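Local atomic coordinates of probable Rab-related GTPase (Acanthamoeba polyphaga mimivirus, PDB entry 5XC3), a protein that probably binds and hydrolyses GTP as a Rab-type small GTPase of a giant virus, and may take part in protein transport. Residues 7-12 against 80-85; 16-21 against 60-65. All blocks are in the same frame, centred on the assembly; numbering follows the deposited sequence.

Contact 1: 7-12 against 80-85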
loop_
_atom_site.group_PDB
_atom_site.type_symbol
_atom_site.label_atom_id
_atom_site.label_comp_id
_atom_site.label_asym_id
_atom_site.label_seq_id
_atom_site.Cartn_x
_atom_site.Cartn_y
_atom_site.Cartn_z
ATOM N N LYS A 7 12.624 2.277 0.612
ATOM C CA LYS A 7 11.824 1.413 -0.250
ATOM C C LYS A 7 10.432 1.223 0.354
ATOM O O LYS A 7 10.292 0.693 1.470
ATOM C CB LYS A 7 12.538 0.076 -0.455
ATOM C CG LYS A 7 11.723 -0.942 -1.271
ATOM C CD LYS A 7 12.552 -2.160 -1.628
ATOM C CE LYS A 7 11.735 -3.170 -2.421
ATOM N NZ LYS A 7 12.551 -4.339 -2.901
ATOM N N ILE A 8 9.408 1.635 -0.399
ATOM C CA ILE A 8 8.001 1.457 -0.048
ATOM C C ILE A 8 7.383 0.570 -1.115
ATOM O O ILE A 8 7.462 0.895 -2.302
ATOM C CB ILE A 8 7.261 2.808 -0.047
ATOM C CG1 ILE A 8 8.068 3.866 0.701
ATOM C CG2 ILE A 8 5.871 2.646 0.532
ATOM C CD1 ILE A 8 8.277 3.536 2.133
ATOM N N ILE A 9 6.739 -0.519 -0.709
ATOM C CA ILE A 9 6.124 -1.430 -1.676
ATOM C C ILE A 9 4.616 -1.464 -1.490
ATOM O O ILE A 9 4.095 -1.243 -0.393
ATOM C CB ILE A 9 6.684 -2.866 -1.625
ATOM C CG1 ILE A 9 6.228 -3.552 -0.337
ATOM C CG2 ILE A 9 8.197 -2.849 -1.744
ATOM C CD1 ILE A 9 6.710 -4.992 -0.175
ATOM N N LEU A 10 3.921 -1.742 -2.588
ATOM C CA LEU A 10 2.483 -1.992 -2.609
ATOM C C LEU A 10 2.264 -3.483 -2.814
ATOM O O LEU A 10 2.818 -4.073 -3.749
ATOM C CB LEU A 10 1.839 -1.280 -3.802
ATOM C CG LEU A 10 1.465 0.207 -3.780
ATOM C CD1 LEU A 10 0.199 0.506 -2.972
ATOM C CD2 LEU A 10 2.641 1.058 -3.319
ATOM N N ILE A 11 1.442 -4.097 -1.970
ATOM C CA ILE A 11 0.992 -5.467 -2.205
ATOM C C ILE A 11 -0.501 -5.534 -1.938
ATOM O O ILE A 11 -1.103 -4.607 -1.396
ATOM C CB ILE A 11 1.763 -6.514 -1.379
ATOM C CG1 ILE A 11 1.524 -6.314 0.119
ATOM C CG2 ILE A 11 3.248 -6.479 -1.736
ATOM C CD1 ILE A 11 2.302 -7.317 0.994
ATOM N N GLY A 12 -1.098 -6.649 -2.326
ATOM C CA GLY A 12 -2.540 -6.800 -2.300
ATOM C C GLY A 12 -3.012 -7.489 -3.566
ATOM O O GLY A 12 -2.327 -7.527 -4.588
ATOM N N LEU A 80 11.248 -0.880 3.682
ATOM C CA LEU A 80 11.064 -0.205 4.961
ATOM C C LEU A 80 9.606 0.117 5.253
ATOM O O LEU A 80 9.218 0.206 6.426
ATOM C CB LEU A 80 11.915 1.064 5.018
ATOM C CG LEU A 80 13.434 0.862 4.891
ATOM C CD1 LEU A 80 14.176 2.186 4.931
ATOM C CD2 LEU A 80 13.937 -0.027 6.003
ATOM N N GLY A 81 8.791 0.278 4.221
ATOM C CA GLY A 81 7.366 0.478 4.406
ATOM C C GLY A 81 6.589 -0.360 3.413
ATOM O O GLY A 81 7.066 -0.650 2.316
ATOM N N CYS A 82 5.387 -0.759 3.819
ATOM C CA CYS A 82 4.541 -1.545 2.936
ATOM C C CYS A 82 3.095 -1.113 3.083
ATOM O O CYS A 82 2.582 -1.016 4.202
ATOM C CB CYS A 82 4.661 -3.032 3.269
ATOM S SG CYS A 82 3.580 -4.117 2.302
ATOM N N LEU A 83 2.440 -0.876 1.949
ATOM C CA LEU A 83 1.004 -0.636 1.892
ATOM C C LEU A 83 0.350 -1.926 1.414
ATOM O O LEU A 83 0.678 -2.420 0.330
ATOM C CB LEU A 83 0.680 0.499 0.913
ATOM C CG LEU A 83 1.264 1.887 1.200
ATOM C CD1 LEU A 83 1.017 2.831 0.024
ATOM C CD2 LEU A 83 0.652 2.446 2.474
ATOM N N VAL A 84 -0.545 -2.485 2.230
ATOM C CA VAL A 84 -1.278 -3.702 1.898
ATOM C C VAL A 84 -2.701 -3.268 1.571
ATOM O O VAL A 84 -3.463 -2.894 2.467
ATOM C CB VAL A 84 -1.259 -4.715 3.051
ATOM C CG1 VAL A 84 -1.923 -6.026 2.605
ATOM C CG2 VAL A 84 0.168 -4.956 3.547
ATOM N N VAL A 85 -3.060 -3.316 0.304
ATOM C CA VAL A 85 -4.306 -2.721 -0.168
ATOM C C VAL A 85 -5.343 -3.813 -0.361
ATOM O O VAL A 85 -5.029 -4.900 -0.857
ATOM C CB VAL A 85 -4.062 -1.969 -1.490
ATOM C CG1 VAL A 85 -5.343 -1.259 -1.968
ATOM C CG2 VAL A 85 -2.922 -0.956 -1.341
#

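Contact 2: 16-21 against 60-65. With MG (magnesium ion), chain C; GDP (guanosine-5'-diphosphate), chain B.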
loop_
_atom_site.group_PDB
_atom_site.type_symbol
_atom_site.label_atom_id
_atom_site.label_comp_id
_atom_site.label_asym_id
_atom_site.label_seq_id
_atom_site.Cartn_x
_atom_site.Cartn_y
_atom_site.Cartn_z
ATOM N N VAL A 16 -7.418 -4.271 -6.718
ATOM C CA VAL A 16 -7.843 -3.541 -5.525
ATOM C C VAL A 16 -7.549 -2.047 -5.601
ATOM O O VAL A 16 -8.103 -1.290 -4.801
ATOM C CB VAL A 16 -7.277 -4.149 -4.229
ATOM C CG1 VAL A 16 -7.709 -5.598 -4.090
ATOM C CG2 VAL A 16 -5.757 -4.058 -4.210
ATOM N N GLY A 17 -6.699 -1.609 -6.518
ATOM C CA GLY A 17 -6.391 -0.207 -6.689
ATOM C C GLY A 17 -4.970 0.206 -6.335
ATOM O O GLY A 17 -4.724 1.413 -6.152
ATOM N N LYS A 18 -4.036 -0.746 -6.254
ATOM C CA LYS A 18 -2.655 -0.422 -5.898
ATOM C C LYS A 18 -2.064 0.588 -6.865
ATOM O O LYS A 18 -1.548 1.636 -6.456
ATOM C CB LYS A 18 -1.810 -1.694 -5.897
ATOM C CG LYS A 18 -2.219 -2.702 -4.836
ATOM C CD LYS A 18 -1.353 -3.974 -4.855
ATOM C CE LYS A 18 -1.354 -4.671 -6.206
ATOM N NZ LYS A 18 -2.693 -5.257 -6.561
ATOM N N SER A 19 -2.124 0.289 -8.162
ATOM C CA SER A 19 -1.533 1.200 -9.137
ATOM C C SER A 19 -2.243 2.548 -9.145
ATOM O O SER A 19 -1.604 3.591 -9.314
ATOM C CB SER A 19 -1.560 0.559 -10.523
ATOM O OG SER A 19 -0.838 -0.661 -10.500
ATOM N N SER A 20 -3.565 2.545 -8.963
ATOM C CA SER A 20 -4.299 3.806 -9.009
ATOM C C SER A 20 -3.949 4.697 -7.825
ATOM O O SER A 20 -3.843 5.921 -7.968
ATOM C CB SER A 20 -5.799 3.522 -9.069
ATOM O OG SER A 20 -6.119 2.771 -10.232
ATOM N N ILE A 21 -3.745 4.103 -6.648
ATOM C CA ILE A 21 -3.299 4.877 -5.496
ATOM C C ILE A 21 -1.939 5.506 -5.770
ATOM O O ILE A 21 -1.714 6.686 -5.476
ATOM C CB ILE A 21 -3.283 3.979 -4.246
ATOM C CG1 ILE A 21 -4.706 3.759 -3.723
ATOM C CG2 ILE A 21 -2.424 4.584 -3.163
ATOM C CD1 ILE A 21 -4.797 2.610 -2.729
ATOM N N TRP A 60 7.655 0.865 -5.123
ATOM C CA TRP A 60 7.512 -0.345 -5.921
ATOM C C TRP A 60 6.040 -0.696 -6.053
ATOM O O TRP A 60 5.297 -0.691 -5.062
ATOM C CB TRP A 60 8.233 -1.507 -5.240
ATOM C CG TRP A 60 9.733 -1.387 -5.271
ATOM C CD1 TRP A 60 10.494 -0.399 -4.706
ATOM C CD2 TRP A 60 10.644 -2.292 -5.900
ATOM N NE1 TRP A 60 11.830 -0.649 -4.943
ATOM C CE2 TRP A 60 11.946 -1.800 -5.677
ATOM C CE3 TRP A 60 10.483 -3.483 -6.623
ATOM C CZ2 TRP A 60 13.080 -2.451 -6.156
ATOM C CZ3 TRP A 60 11.615 -4.130 -7.094
ATOM C CH2 TRP A 60 12.893 -3.603 -6.863
ATOM N N ASP A 61 5.634 -1.015 -7.274
ATOM C CA ASP A 61 4.289 -1.467 -7.597
ATOM C C ASP A 61 4.410 -2.719 -8.456
ATOM O O ASP A 61 5.414 -2.926 -9.144
ATOM C CB ASP A 61 3.535 -0.352 -8.343
ATOM C CG ASP A 61 2.065 -0.691 -8.603
ATOM O OD1 ASP A 61 1.466 -1.469 -7.819
ATOM O OD2 ASP A 61 1.520 -0.159 -9.590
ATOM N N THR A 62 3.409 -3.587 -8.366
ATOM C CA THR A 62 3.469 -4.808 -9.154
ATOM C C THR A 62 3.140 -4.527 -10.616
ATOM O O THR A 62 2.579 -3.485 -10.979
ATOM C CB THR A 62 2.485 -5.860 -8.635
ATOM O OG1 THR A 62 1.147 -5.503 -9.019
ATOM C CG2 THR A 62 2.562 -6.007 -7.115
ATOM N N ALA A 63 3.495 -5.498 -11.460
ATOM C CA ALA A 63 3.144 -5.492 -12.873
ATOM C C ALA A 63 2.068 -6.529 -13.179
ATOM O O ALA A 63 2.012 -7.072 -14.288
ATOM C CB ALA A 63 4.381 -5.718 -13.742
ATOM N N GLY A 64 1.219 -6.826 -12.198
ATOM C CA GLY A 64 0.171 -7.817 -12.349
ATOM C C GLY A 64 0.501 -9.196 -11.823
ATOM O O GLY A 64 -0.380 -10.070 -11.834
ATOM N N GLN A 65 1.729 -9.427 -11.347
ATOM C CA GLN A 65 2.129 -10.770 -10.933
ATOM C C GLN A 65 1.432 -11.251 -9.662
ATOM O O GLN A 65 1.508 -12.447 -9.352
ATOM C CB GLN A 65 3.656 -10.870 -10.794
ATOM C CG GLN A 65 4.264 -10.020 -9.690
ATOM C CD GLN A 65 4.685 -8.632 -10.150
ATOM O OE1 GLN A 65 4.054 -8.036 -11.017
ATOM N NE2 GLN A 65 5.763 -8.107 -9.556
HETATM MG MG MG C . -1.486 -2.661 -10.631
HETATM P PB GDP B . -4.296 -3.041 -9.012
HETATM O O1B GDP B . -4.438 -3.300 -7.553
HETATM O O2B GDP B . -3.043 -2.288 -9.426
HETATM O O3B GDP B . -4.501 -4.313 -9.807
HETATM O O3A GDP B . -5.575 -2.093 -9.335
HETATM P PA GDP B . -5.708 -0.900 -10.391
HETATM O O1A GDP B . -5.077 0.352 -9.849
HETATM O O2A GDP B . -5.188 -1.323 -11.734
HETATM O "O5'" GDP B . -7.295 -0.666 -10.404
HETATM C "C5'" GDP B . -8.157 -1.671 -10.949
HETATM C "C4'" GDP B . -9.435 -0.950 -11.372
HETATM O "O4'" GDP B . -10.100 -0.428 -10.212
HETATM C "C3'" GDP B . -9.162 0.236 -12.281
HETATM O "O3'" GDP B . -10.259 0.319 -13.204
HETATM C "C2'" GDP B . -9.203 1.420 -11.347
HETATM O "O2'" GDP B . -9.503 2.681 -11.969
HETATM C "C1'" GDP B . -10.271 0.968 -10.365
HETATM N N9 GDP B . -10.040 1.653 -9.085
HETATM C C8 GDP B . -8.846 1.907 -8.480
HETATM N N7 GDP B . -9.038 2.554 -7.310
HETATM C C5 GDP B . -10.374 2.753 -7.171
HETATM C C6 GDP B . -11.253 3.380 -6.163
HETATM O O6 GDP B . -10.801 3.925 -5.136
HETATM N N1 GDP B . -12.575 3.343 -6.406
HETATM C C2 GDP B . -13.099 2.751 -7.496
HETATM N N2 GDP B . -14.445 2.757 -7.669
HETATM N N3 GDP B . -12.362 2.161 -8.453
HETATM C C4 GDP B . -11.010 2.131 -8.326
HETATM O O HOH W 1 -0.194 -3.061 -9.105
HETATM O O HOH W 2 0.014 -2.966 -11.971
HETATM O O HOH W 3 -2.035 -4.697 -10.750
HETATM O O HOH W 4 -2.702 -2.215 -12.240
#

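Contact 1: 7-12 against 80-85
I11 lies over the sulfur of C82, with both CG1 and CD1 of I11 3.7 Å from C82 SG. Its CG1 is wedged between the backbone N and the carbonyl carbon (chi1 64°); from there I11 CG1 touches C82 SG on one side and V84 CG2, of its own bridge partner, at 3.9 Å. I9 takes the same chi1 position and lays its CG1 3.8 Å from the same C82 SG, so one thiol packs against two isoleucines. On the opposite face L10 and L83 run side by side, pointing the same way, with L10 CD1 3.9 Å from L83 CD1; the L10 methyl also meets V85 CG2 at 3.8 Å. G81, which has no side chain, leaves its backbone to I8, whose CD1 sits 3.9 Å from G81 CA. Between these two layers the strands run parallel, 16° apart. I9 and I11 each donate from N and accept at O, an alternation characteristic of a parallel ladder, and the bond from V85 N to I11 O (2.9 Å) closes it. At the start K7 O accepts from both L80 N and G81 N. This is the centre of the Ras-type sheet: strand 54-60 flanks 7-11 and strand 113-119 flanks 81-85. Helices 73-76 and 91-107 cover the I9, I11, C82 and V84 face, while helix 154-168 packs on I8 and L83.

Contact 2: 16-21 against 60-65
The carboxylate of D61 receives S19 OG close to its own plane, at the edge: the hydroxyl donates to the syn lone pair of D61 OD2 over 2.6 Å. Magnesium and water 1 lie to the same side of that plane, and the water, tilted off it, donates to D61 OD1 at 2.6 Å. On the other side lies the aliphatic part of K18, its CB 3.8 Å from D61 OD1. With CG anti to the backbone N (chi1 -174°), D61 reaches S19 and the water together, and so acts in the second shell. The magnesium has six oxygen ligands: S19 OG at 2.1 Å, GDP O2B at 2.0 Å and four waters. T62 steadies two of these waters, taking water 1 on OG1 and water 2 on its carbonyl O; T62 OG1 is bonded to E66 as well. K18 bends at chi3 and chi4 (-57° and -67°), curling its amine back to GDP O1B at 2.8 Å from NZ; E66 and the carbonyl of G12 grip the amine too. Backbone amides of G17, K18 and S19 also donate to the beta phosphate, as in a P-loop. Magnesium probably polarises the S19 hydroxyl and makes it a stronger donor to D61. D61 reaches the metal through S19 and water 1, T62 through waters 1 and 2, so these two residues are coupled to the P-loop through the metal's ligands.

Overall arrangement
Both contacts are buried, but contact 1 lies near the centre of the chain, whereas contact 2 sits at the nucleotide site about 10 Å away, centre to centre. Contact 1 joins two strands by a regular ladder and apolar side chains; contact 2 buries far less surface and works through one direct hydroxyl-carboxylate bond, and otherwise through water, metal and phosphate. They share elements: strand 6-11 leads through the P-loop into helix 18-27, and strand 54-60, bonded to 7-12 on the edge away from 80-85, delivers D61. I8 O meets W60 N at 2.8 Å, a probable hydrogen bond that ties the two together. The apolar sheet thus carries the polar site at the ends of its strands.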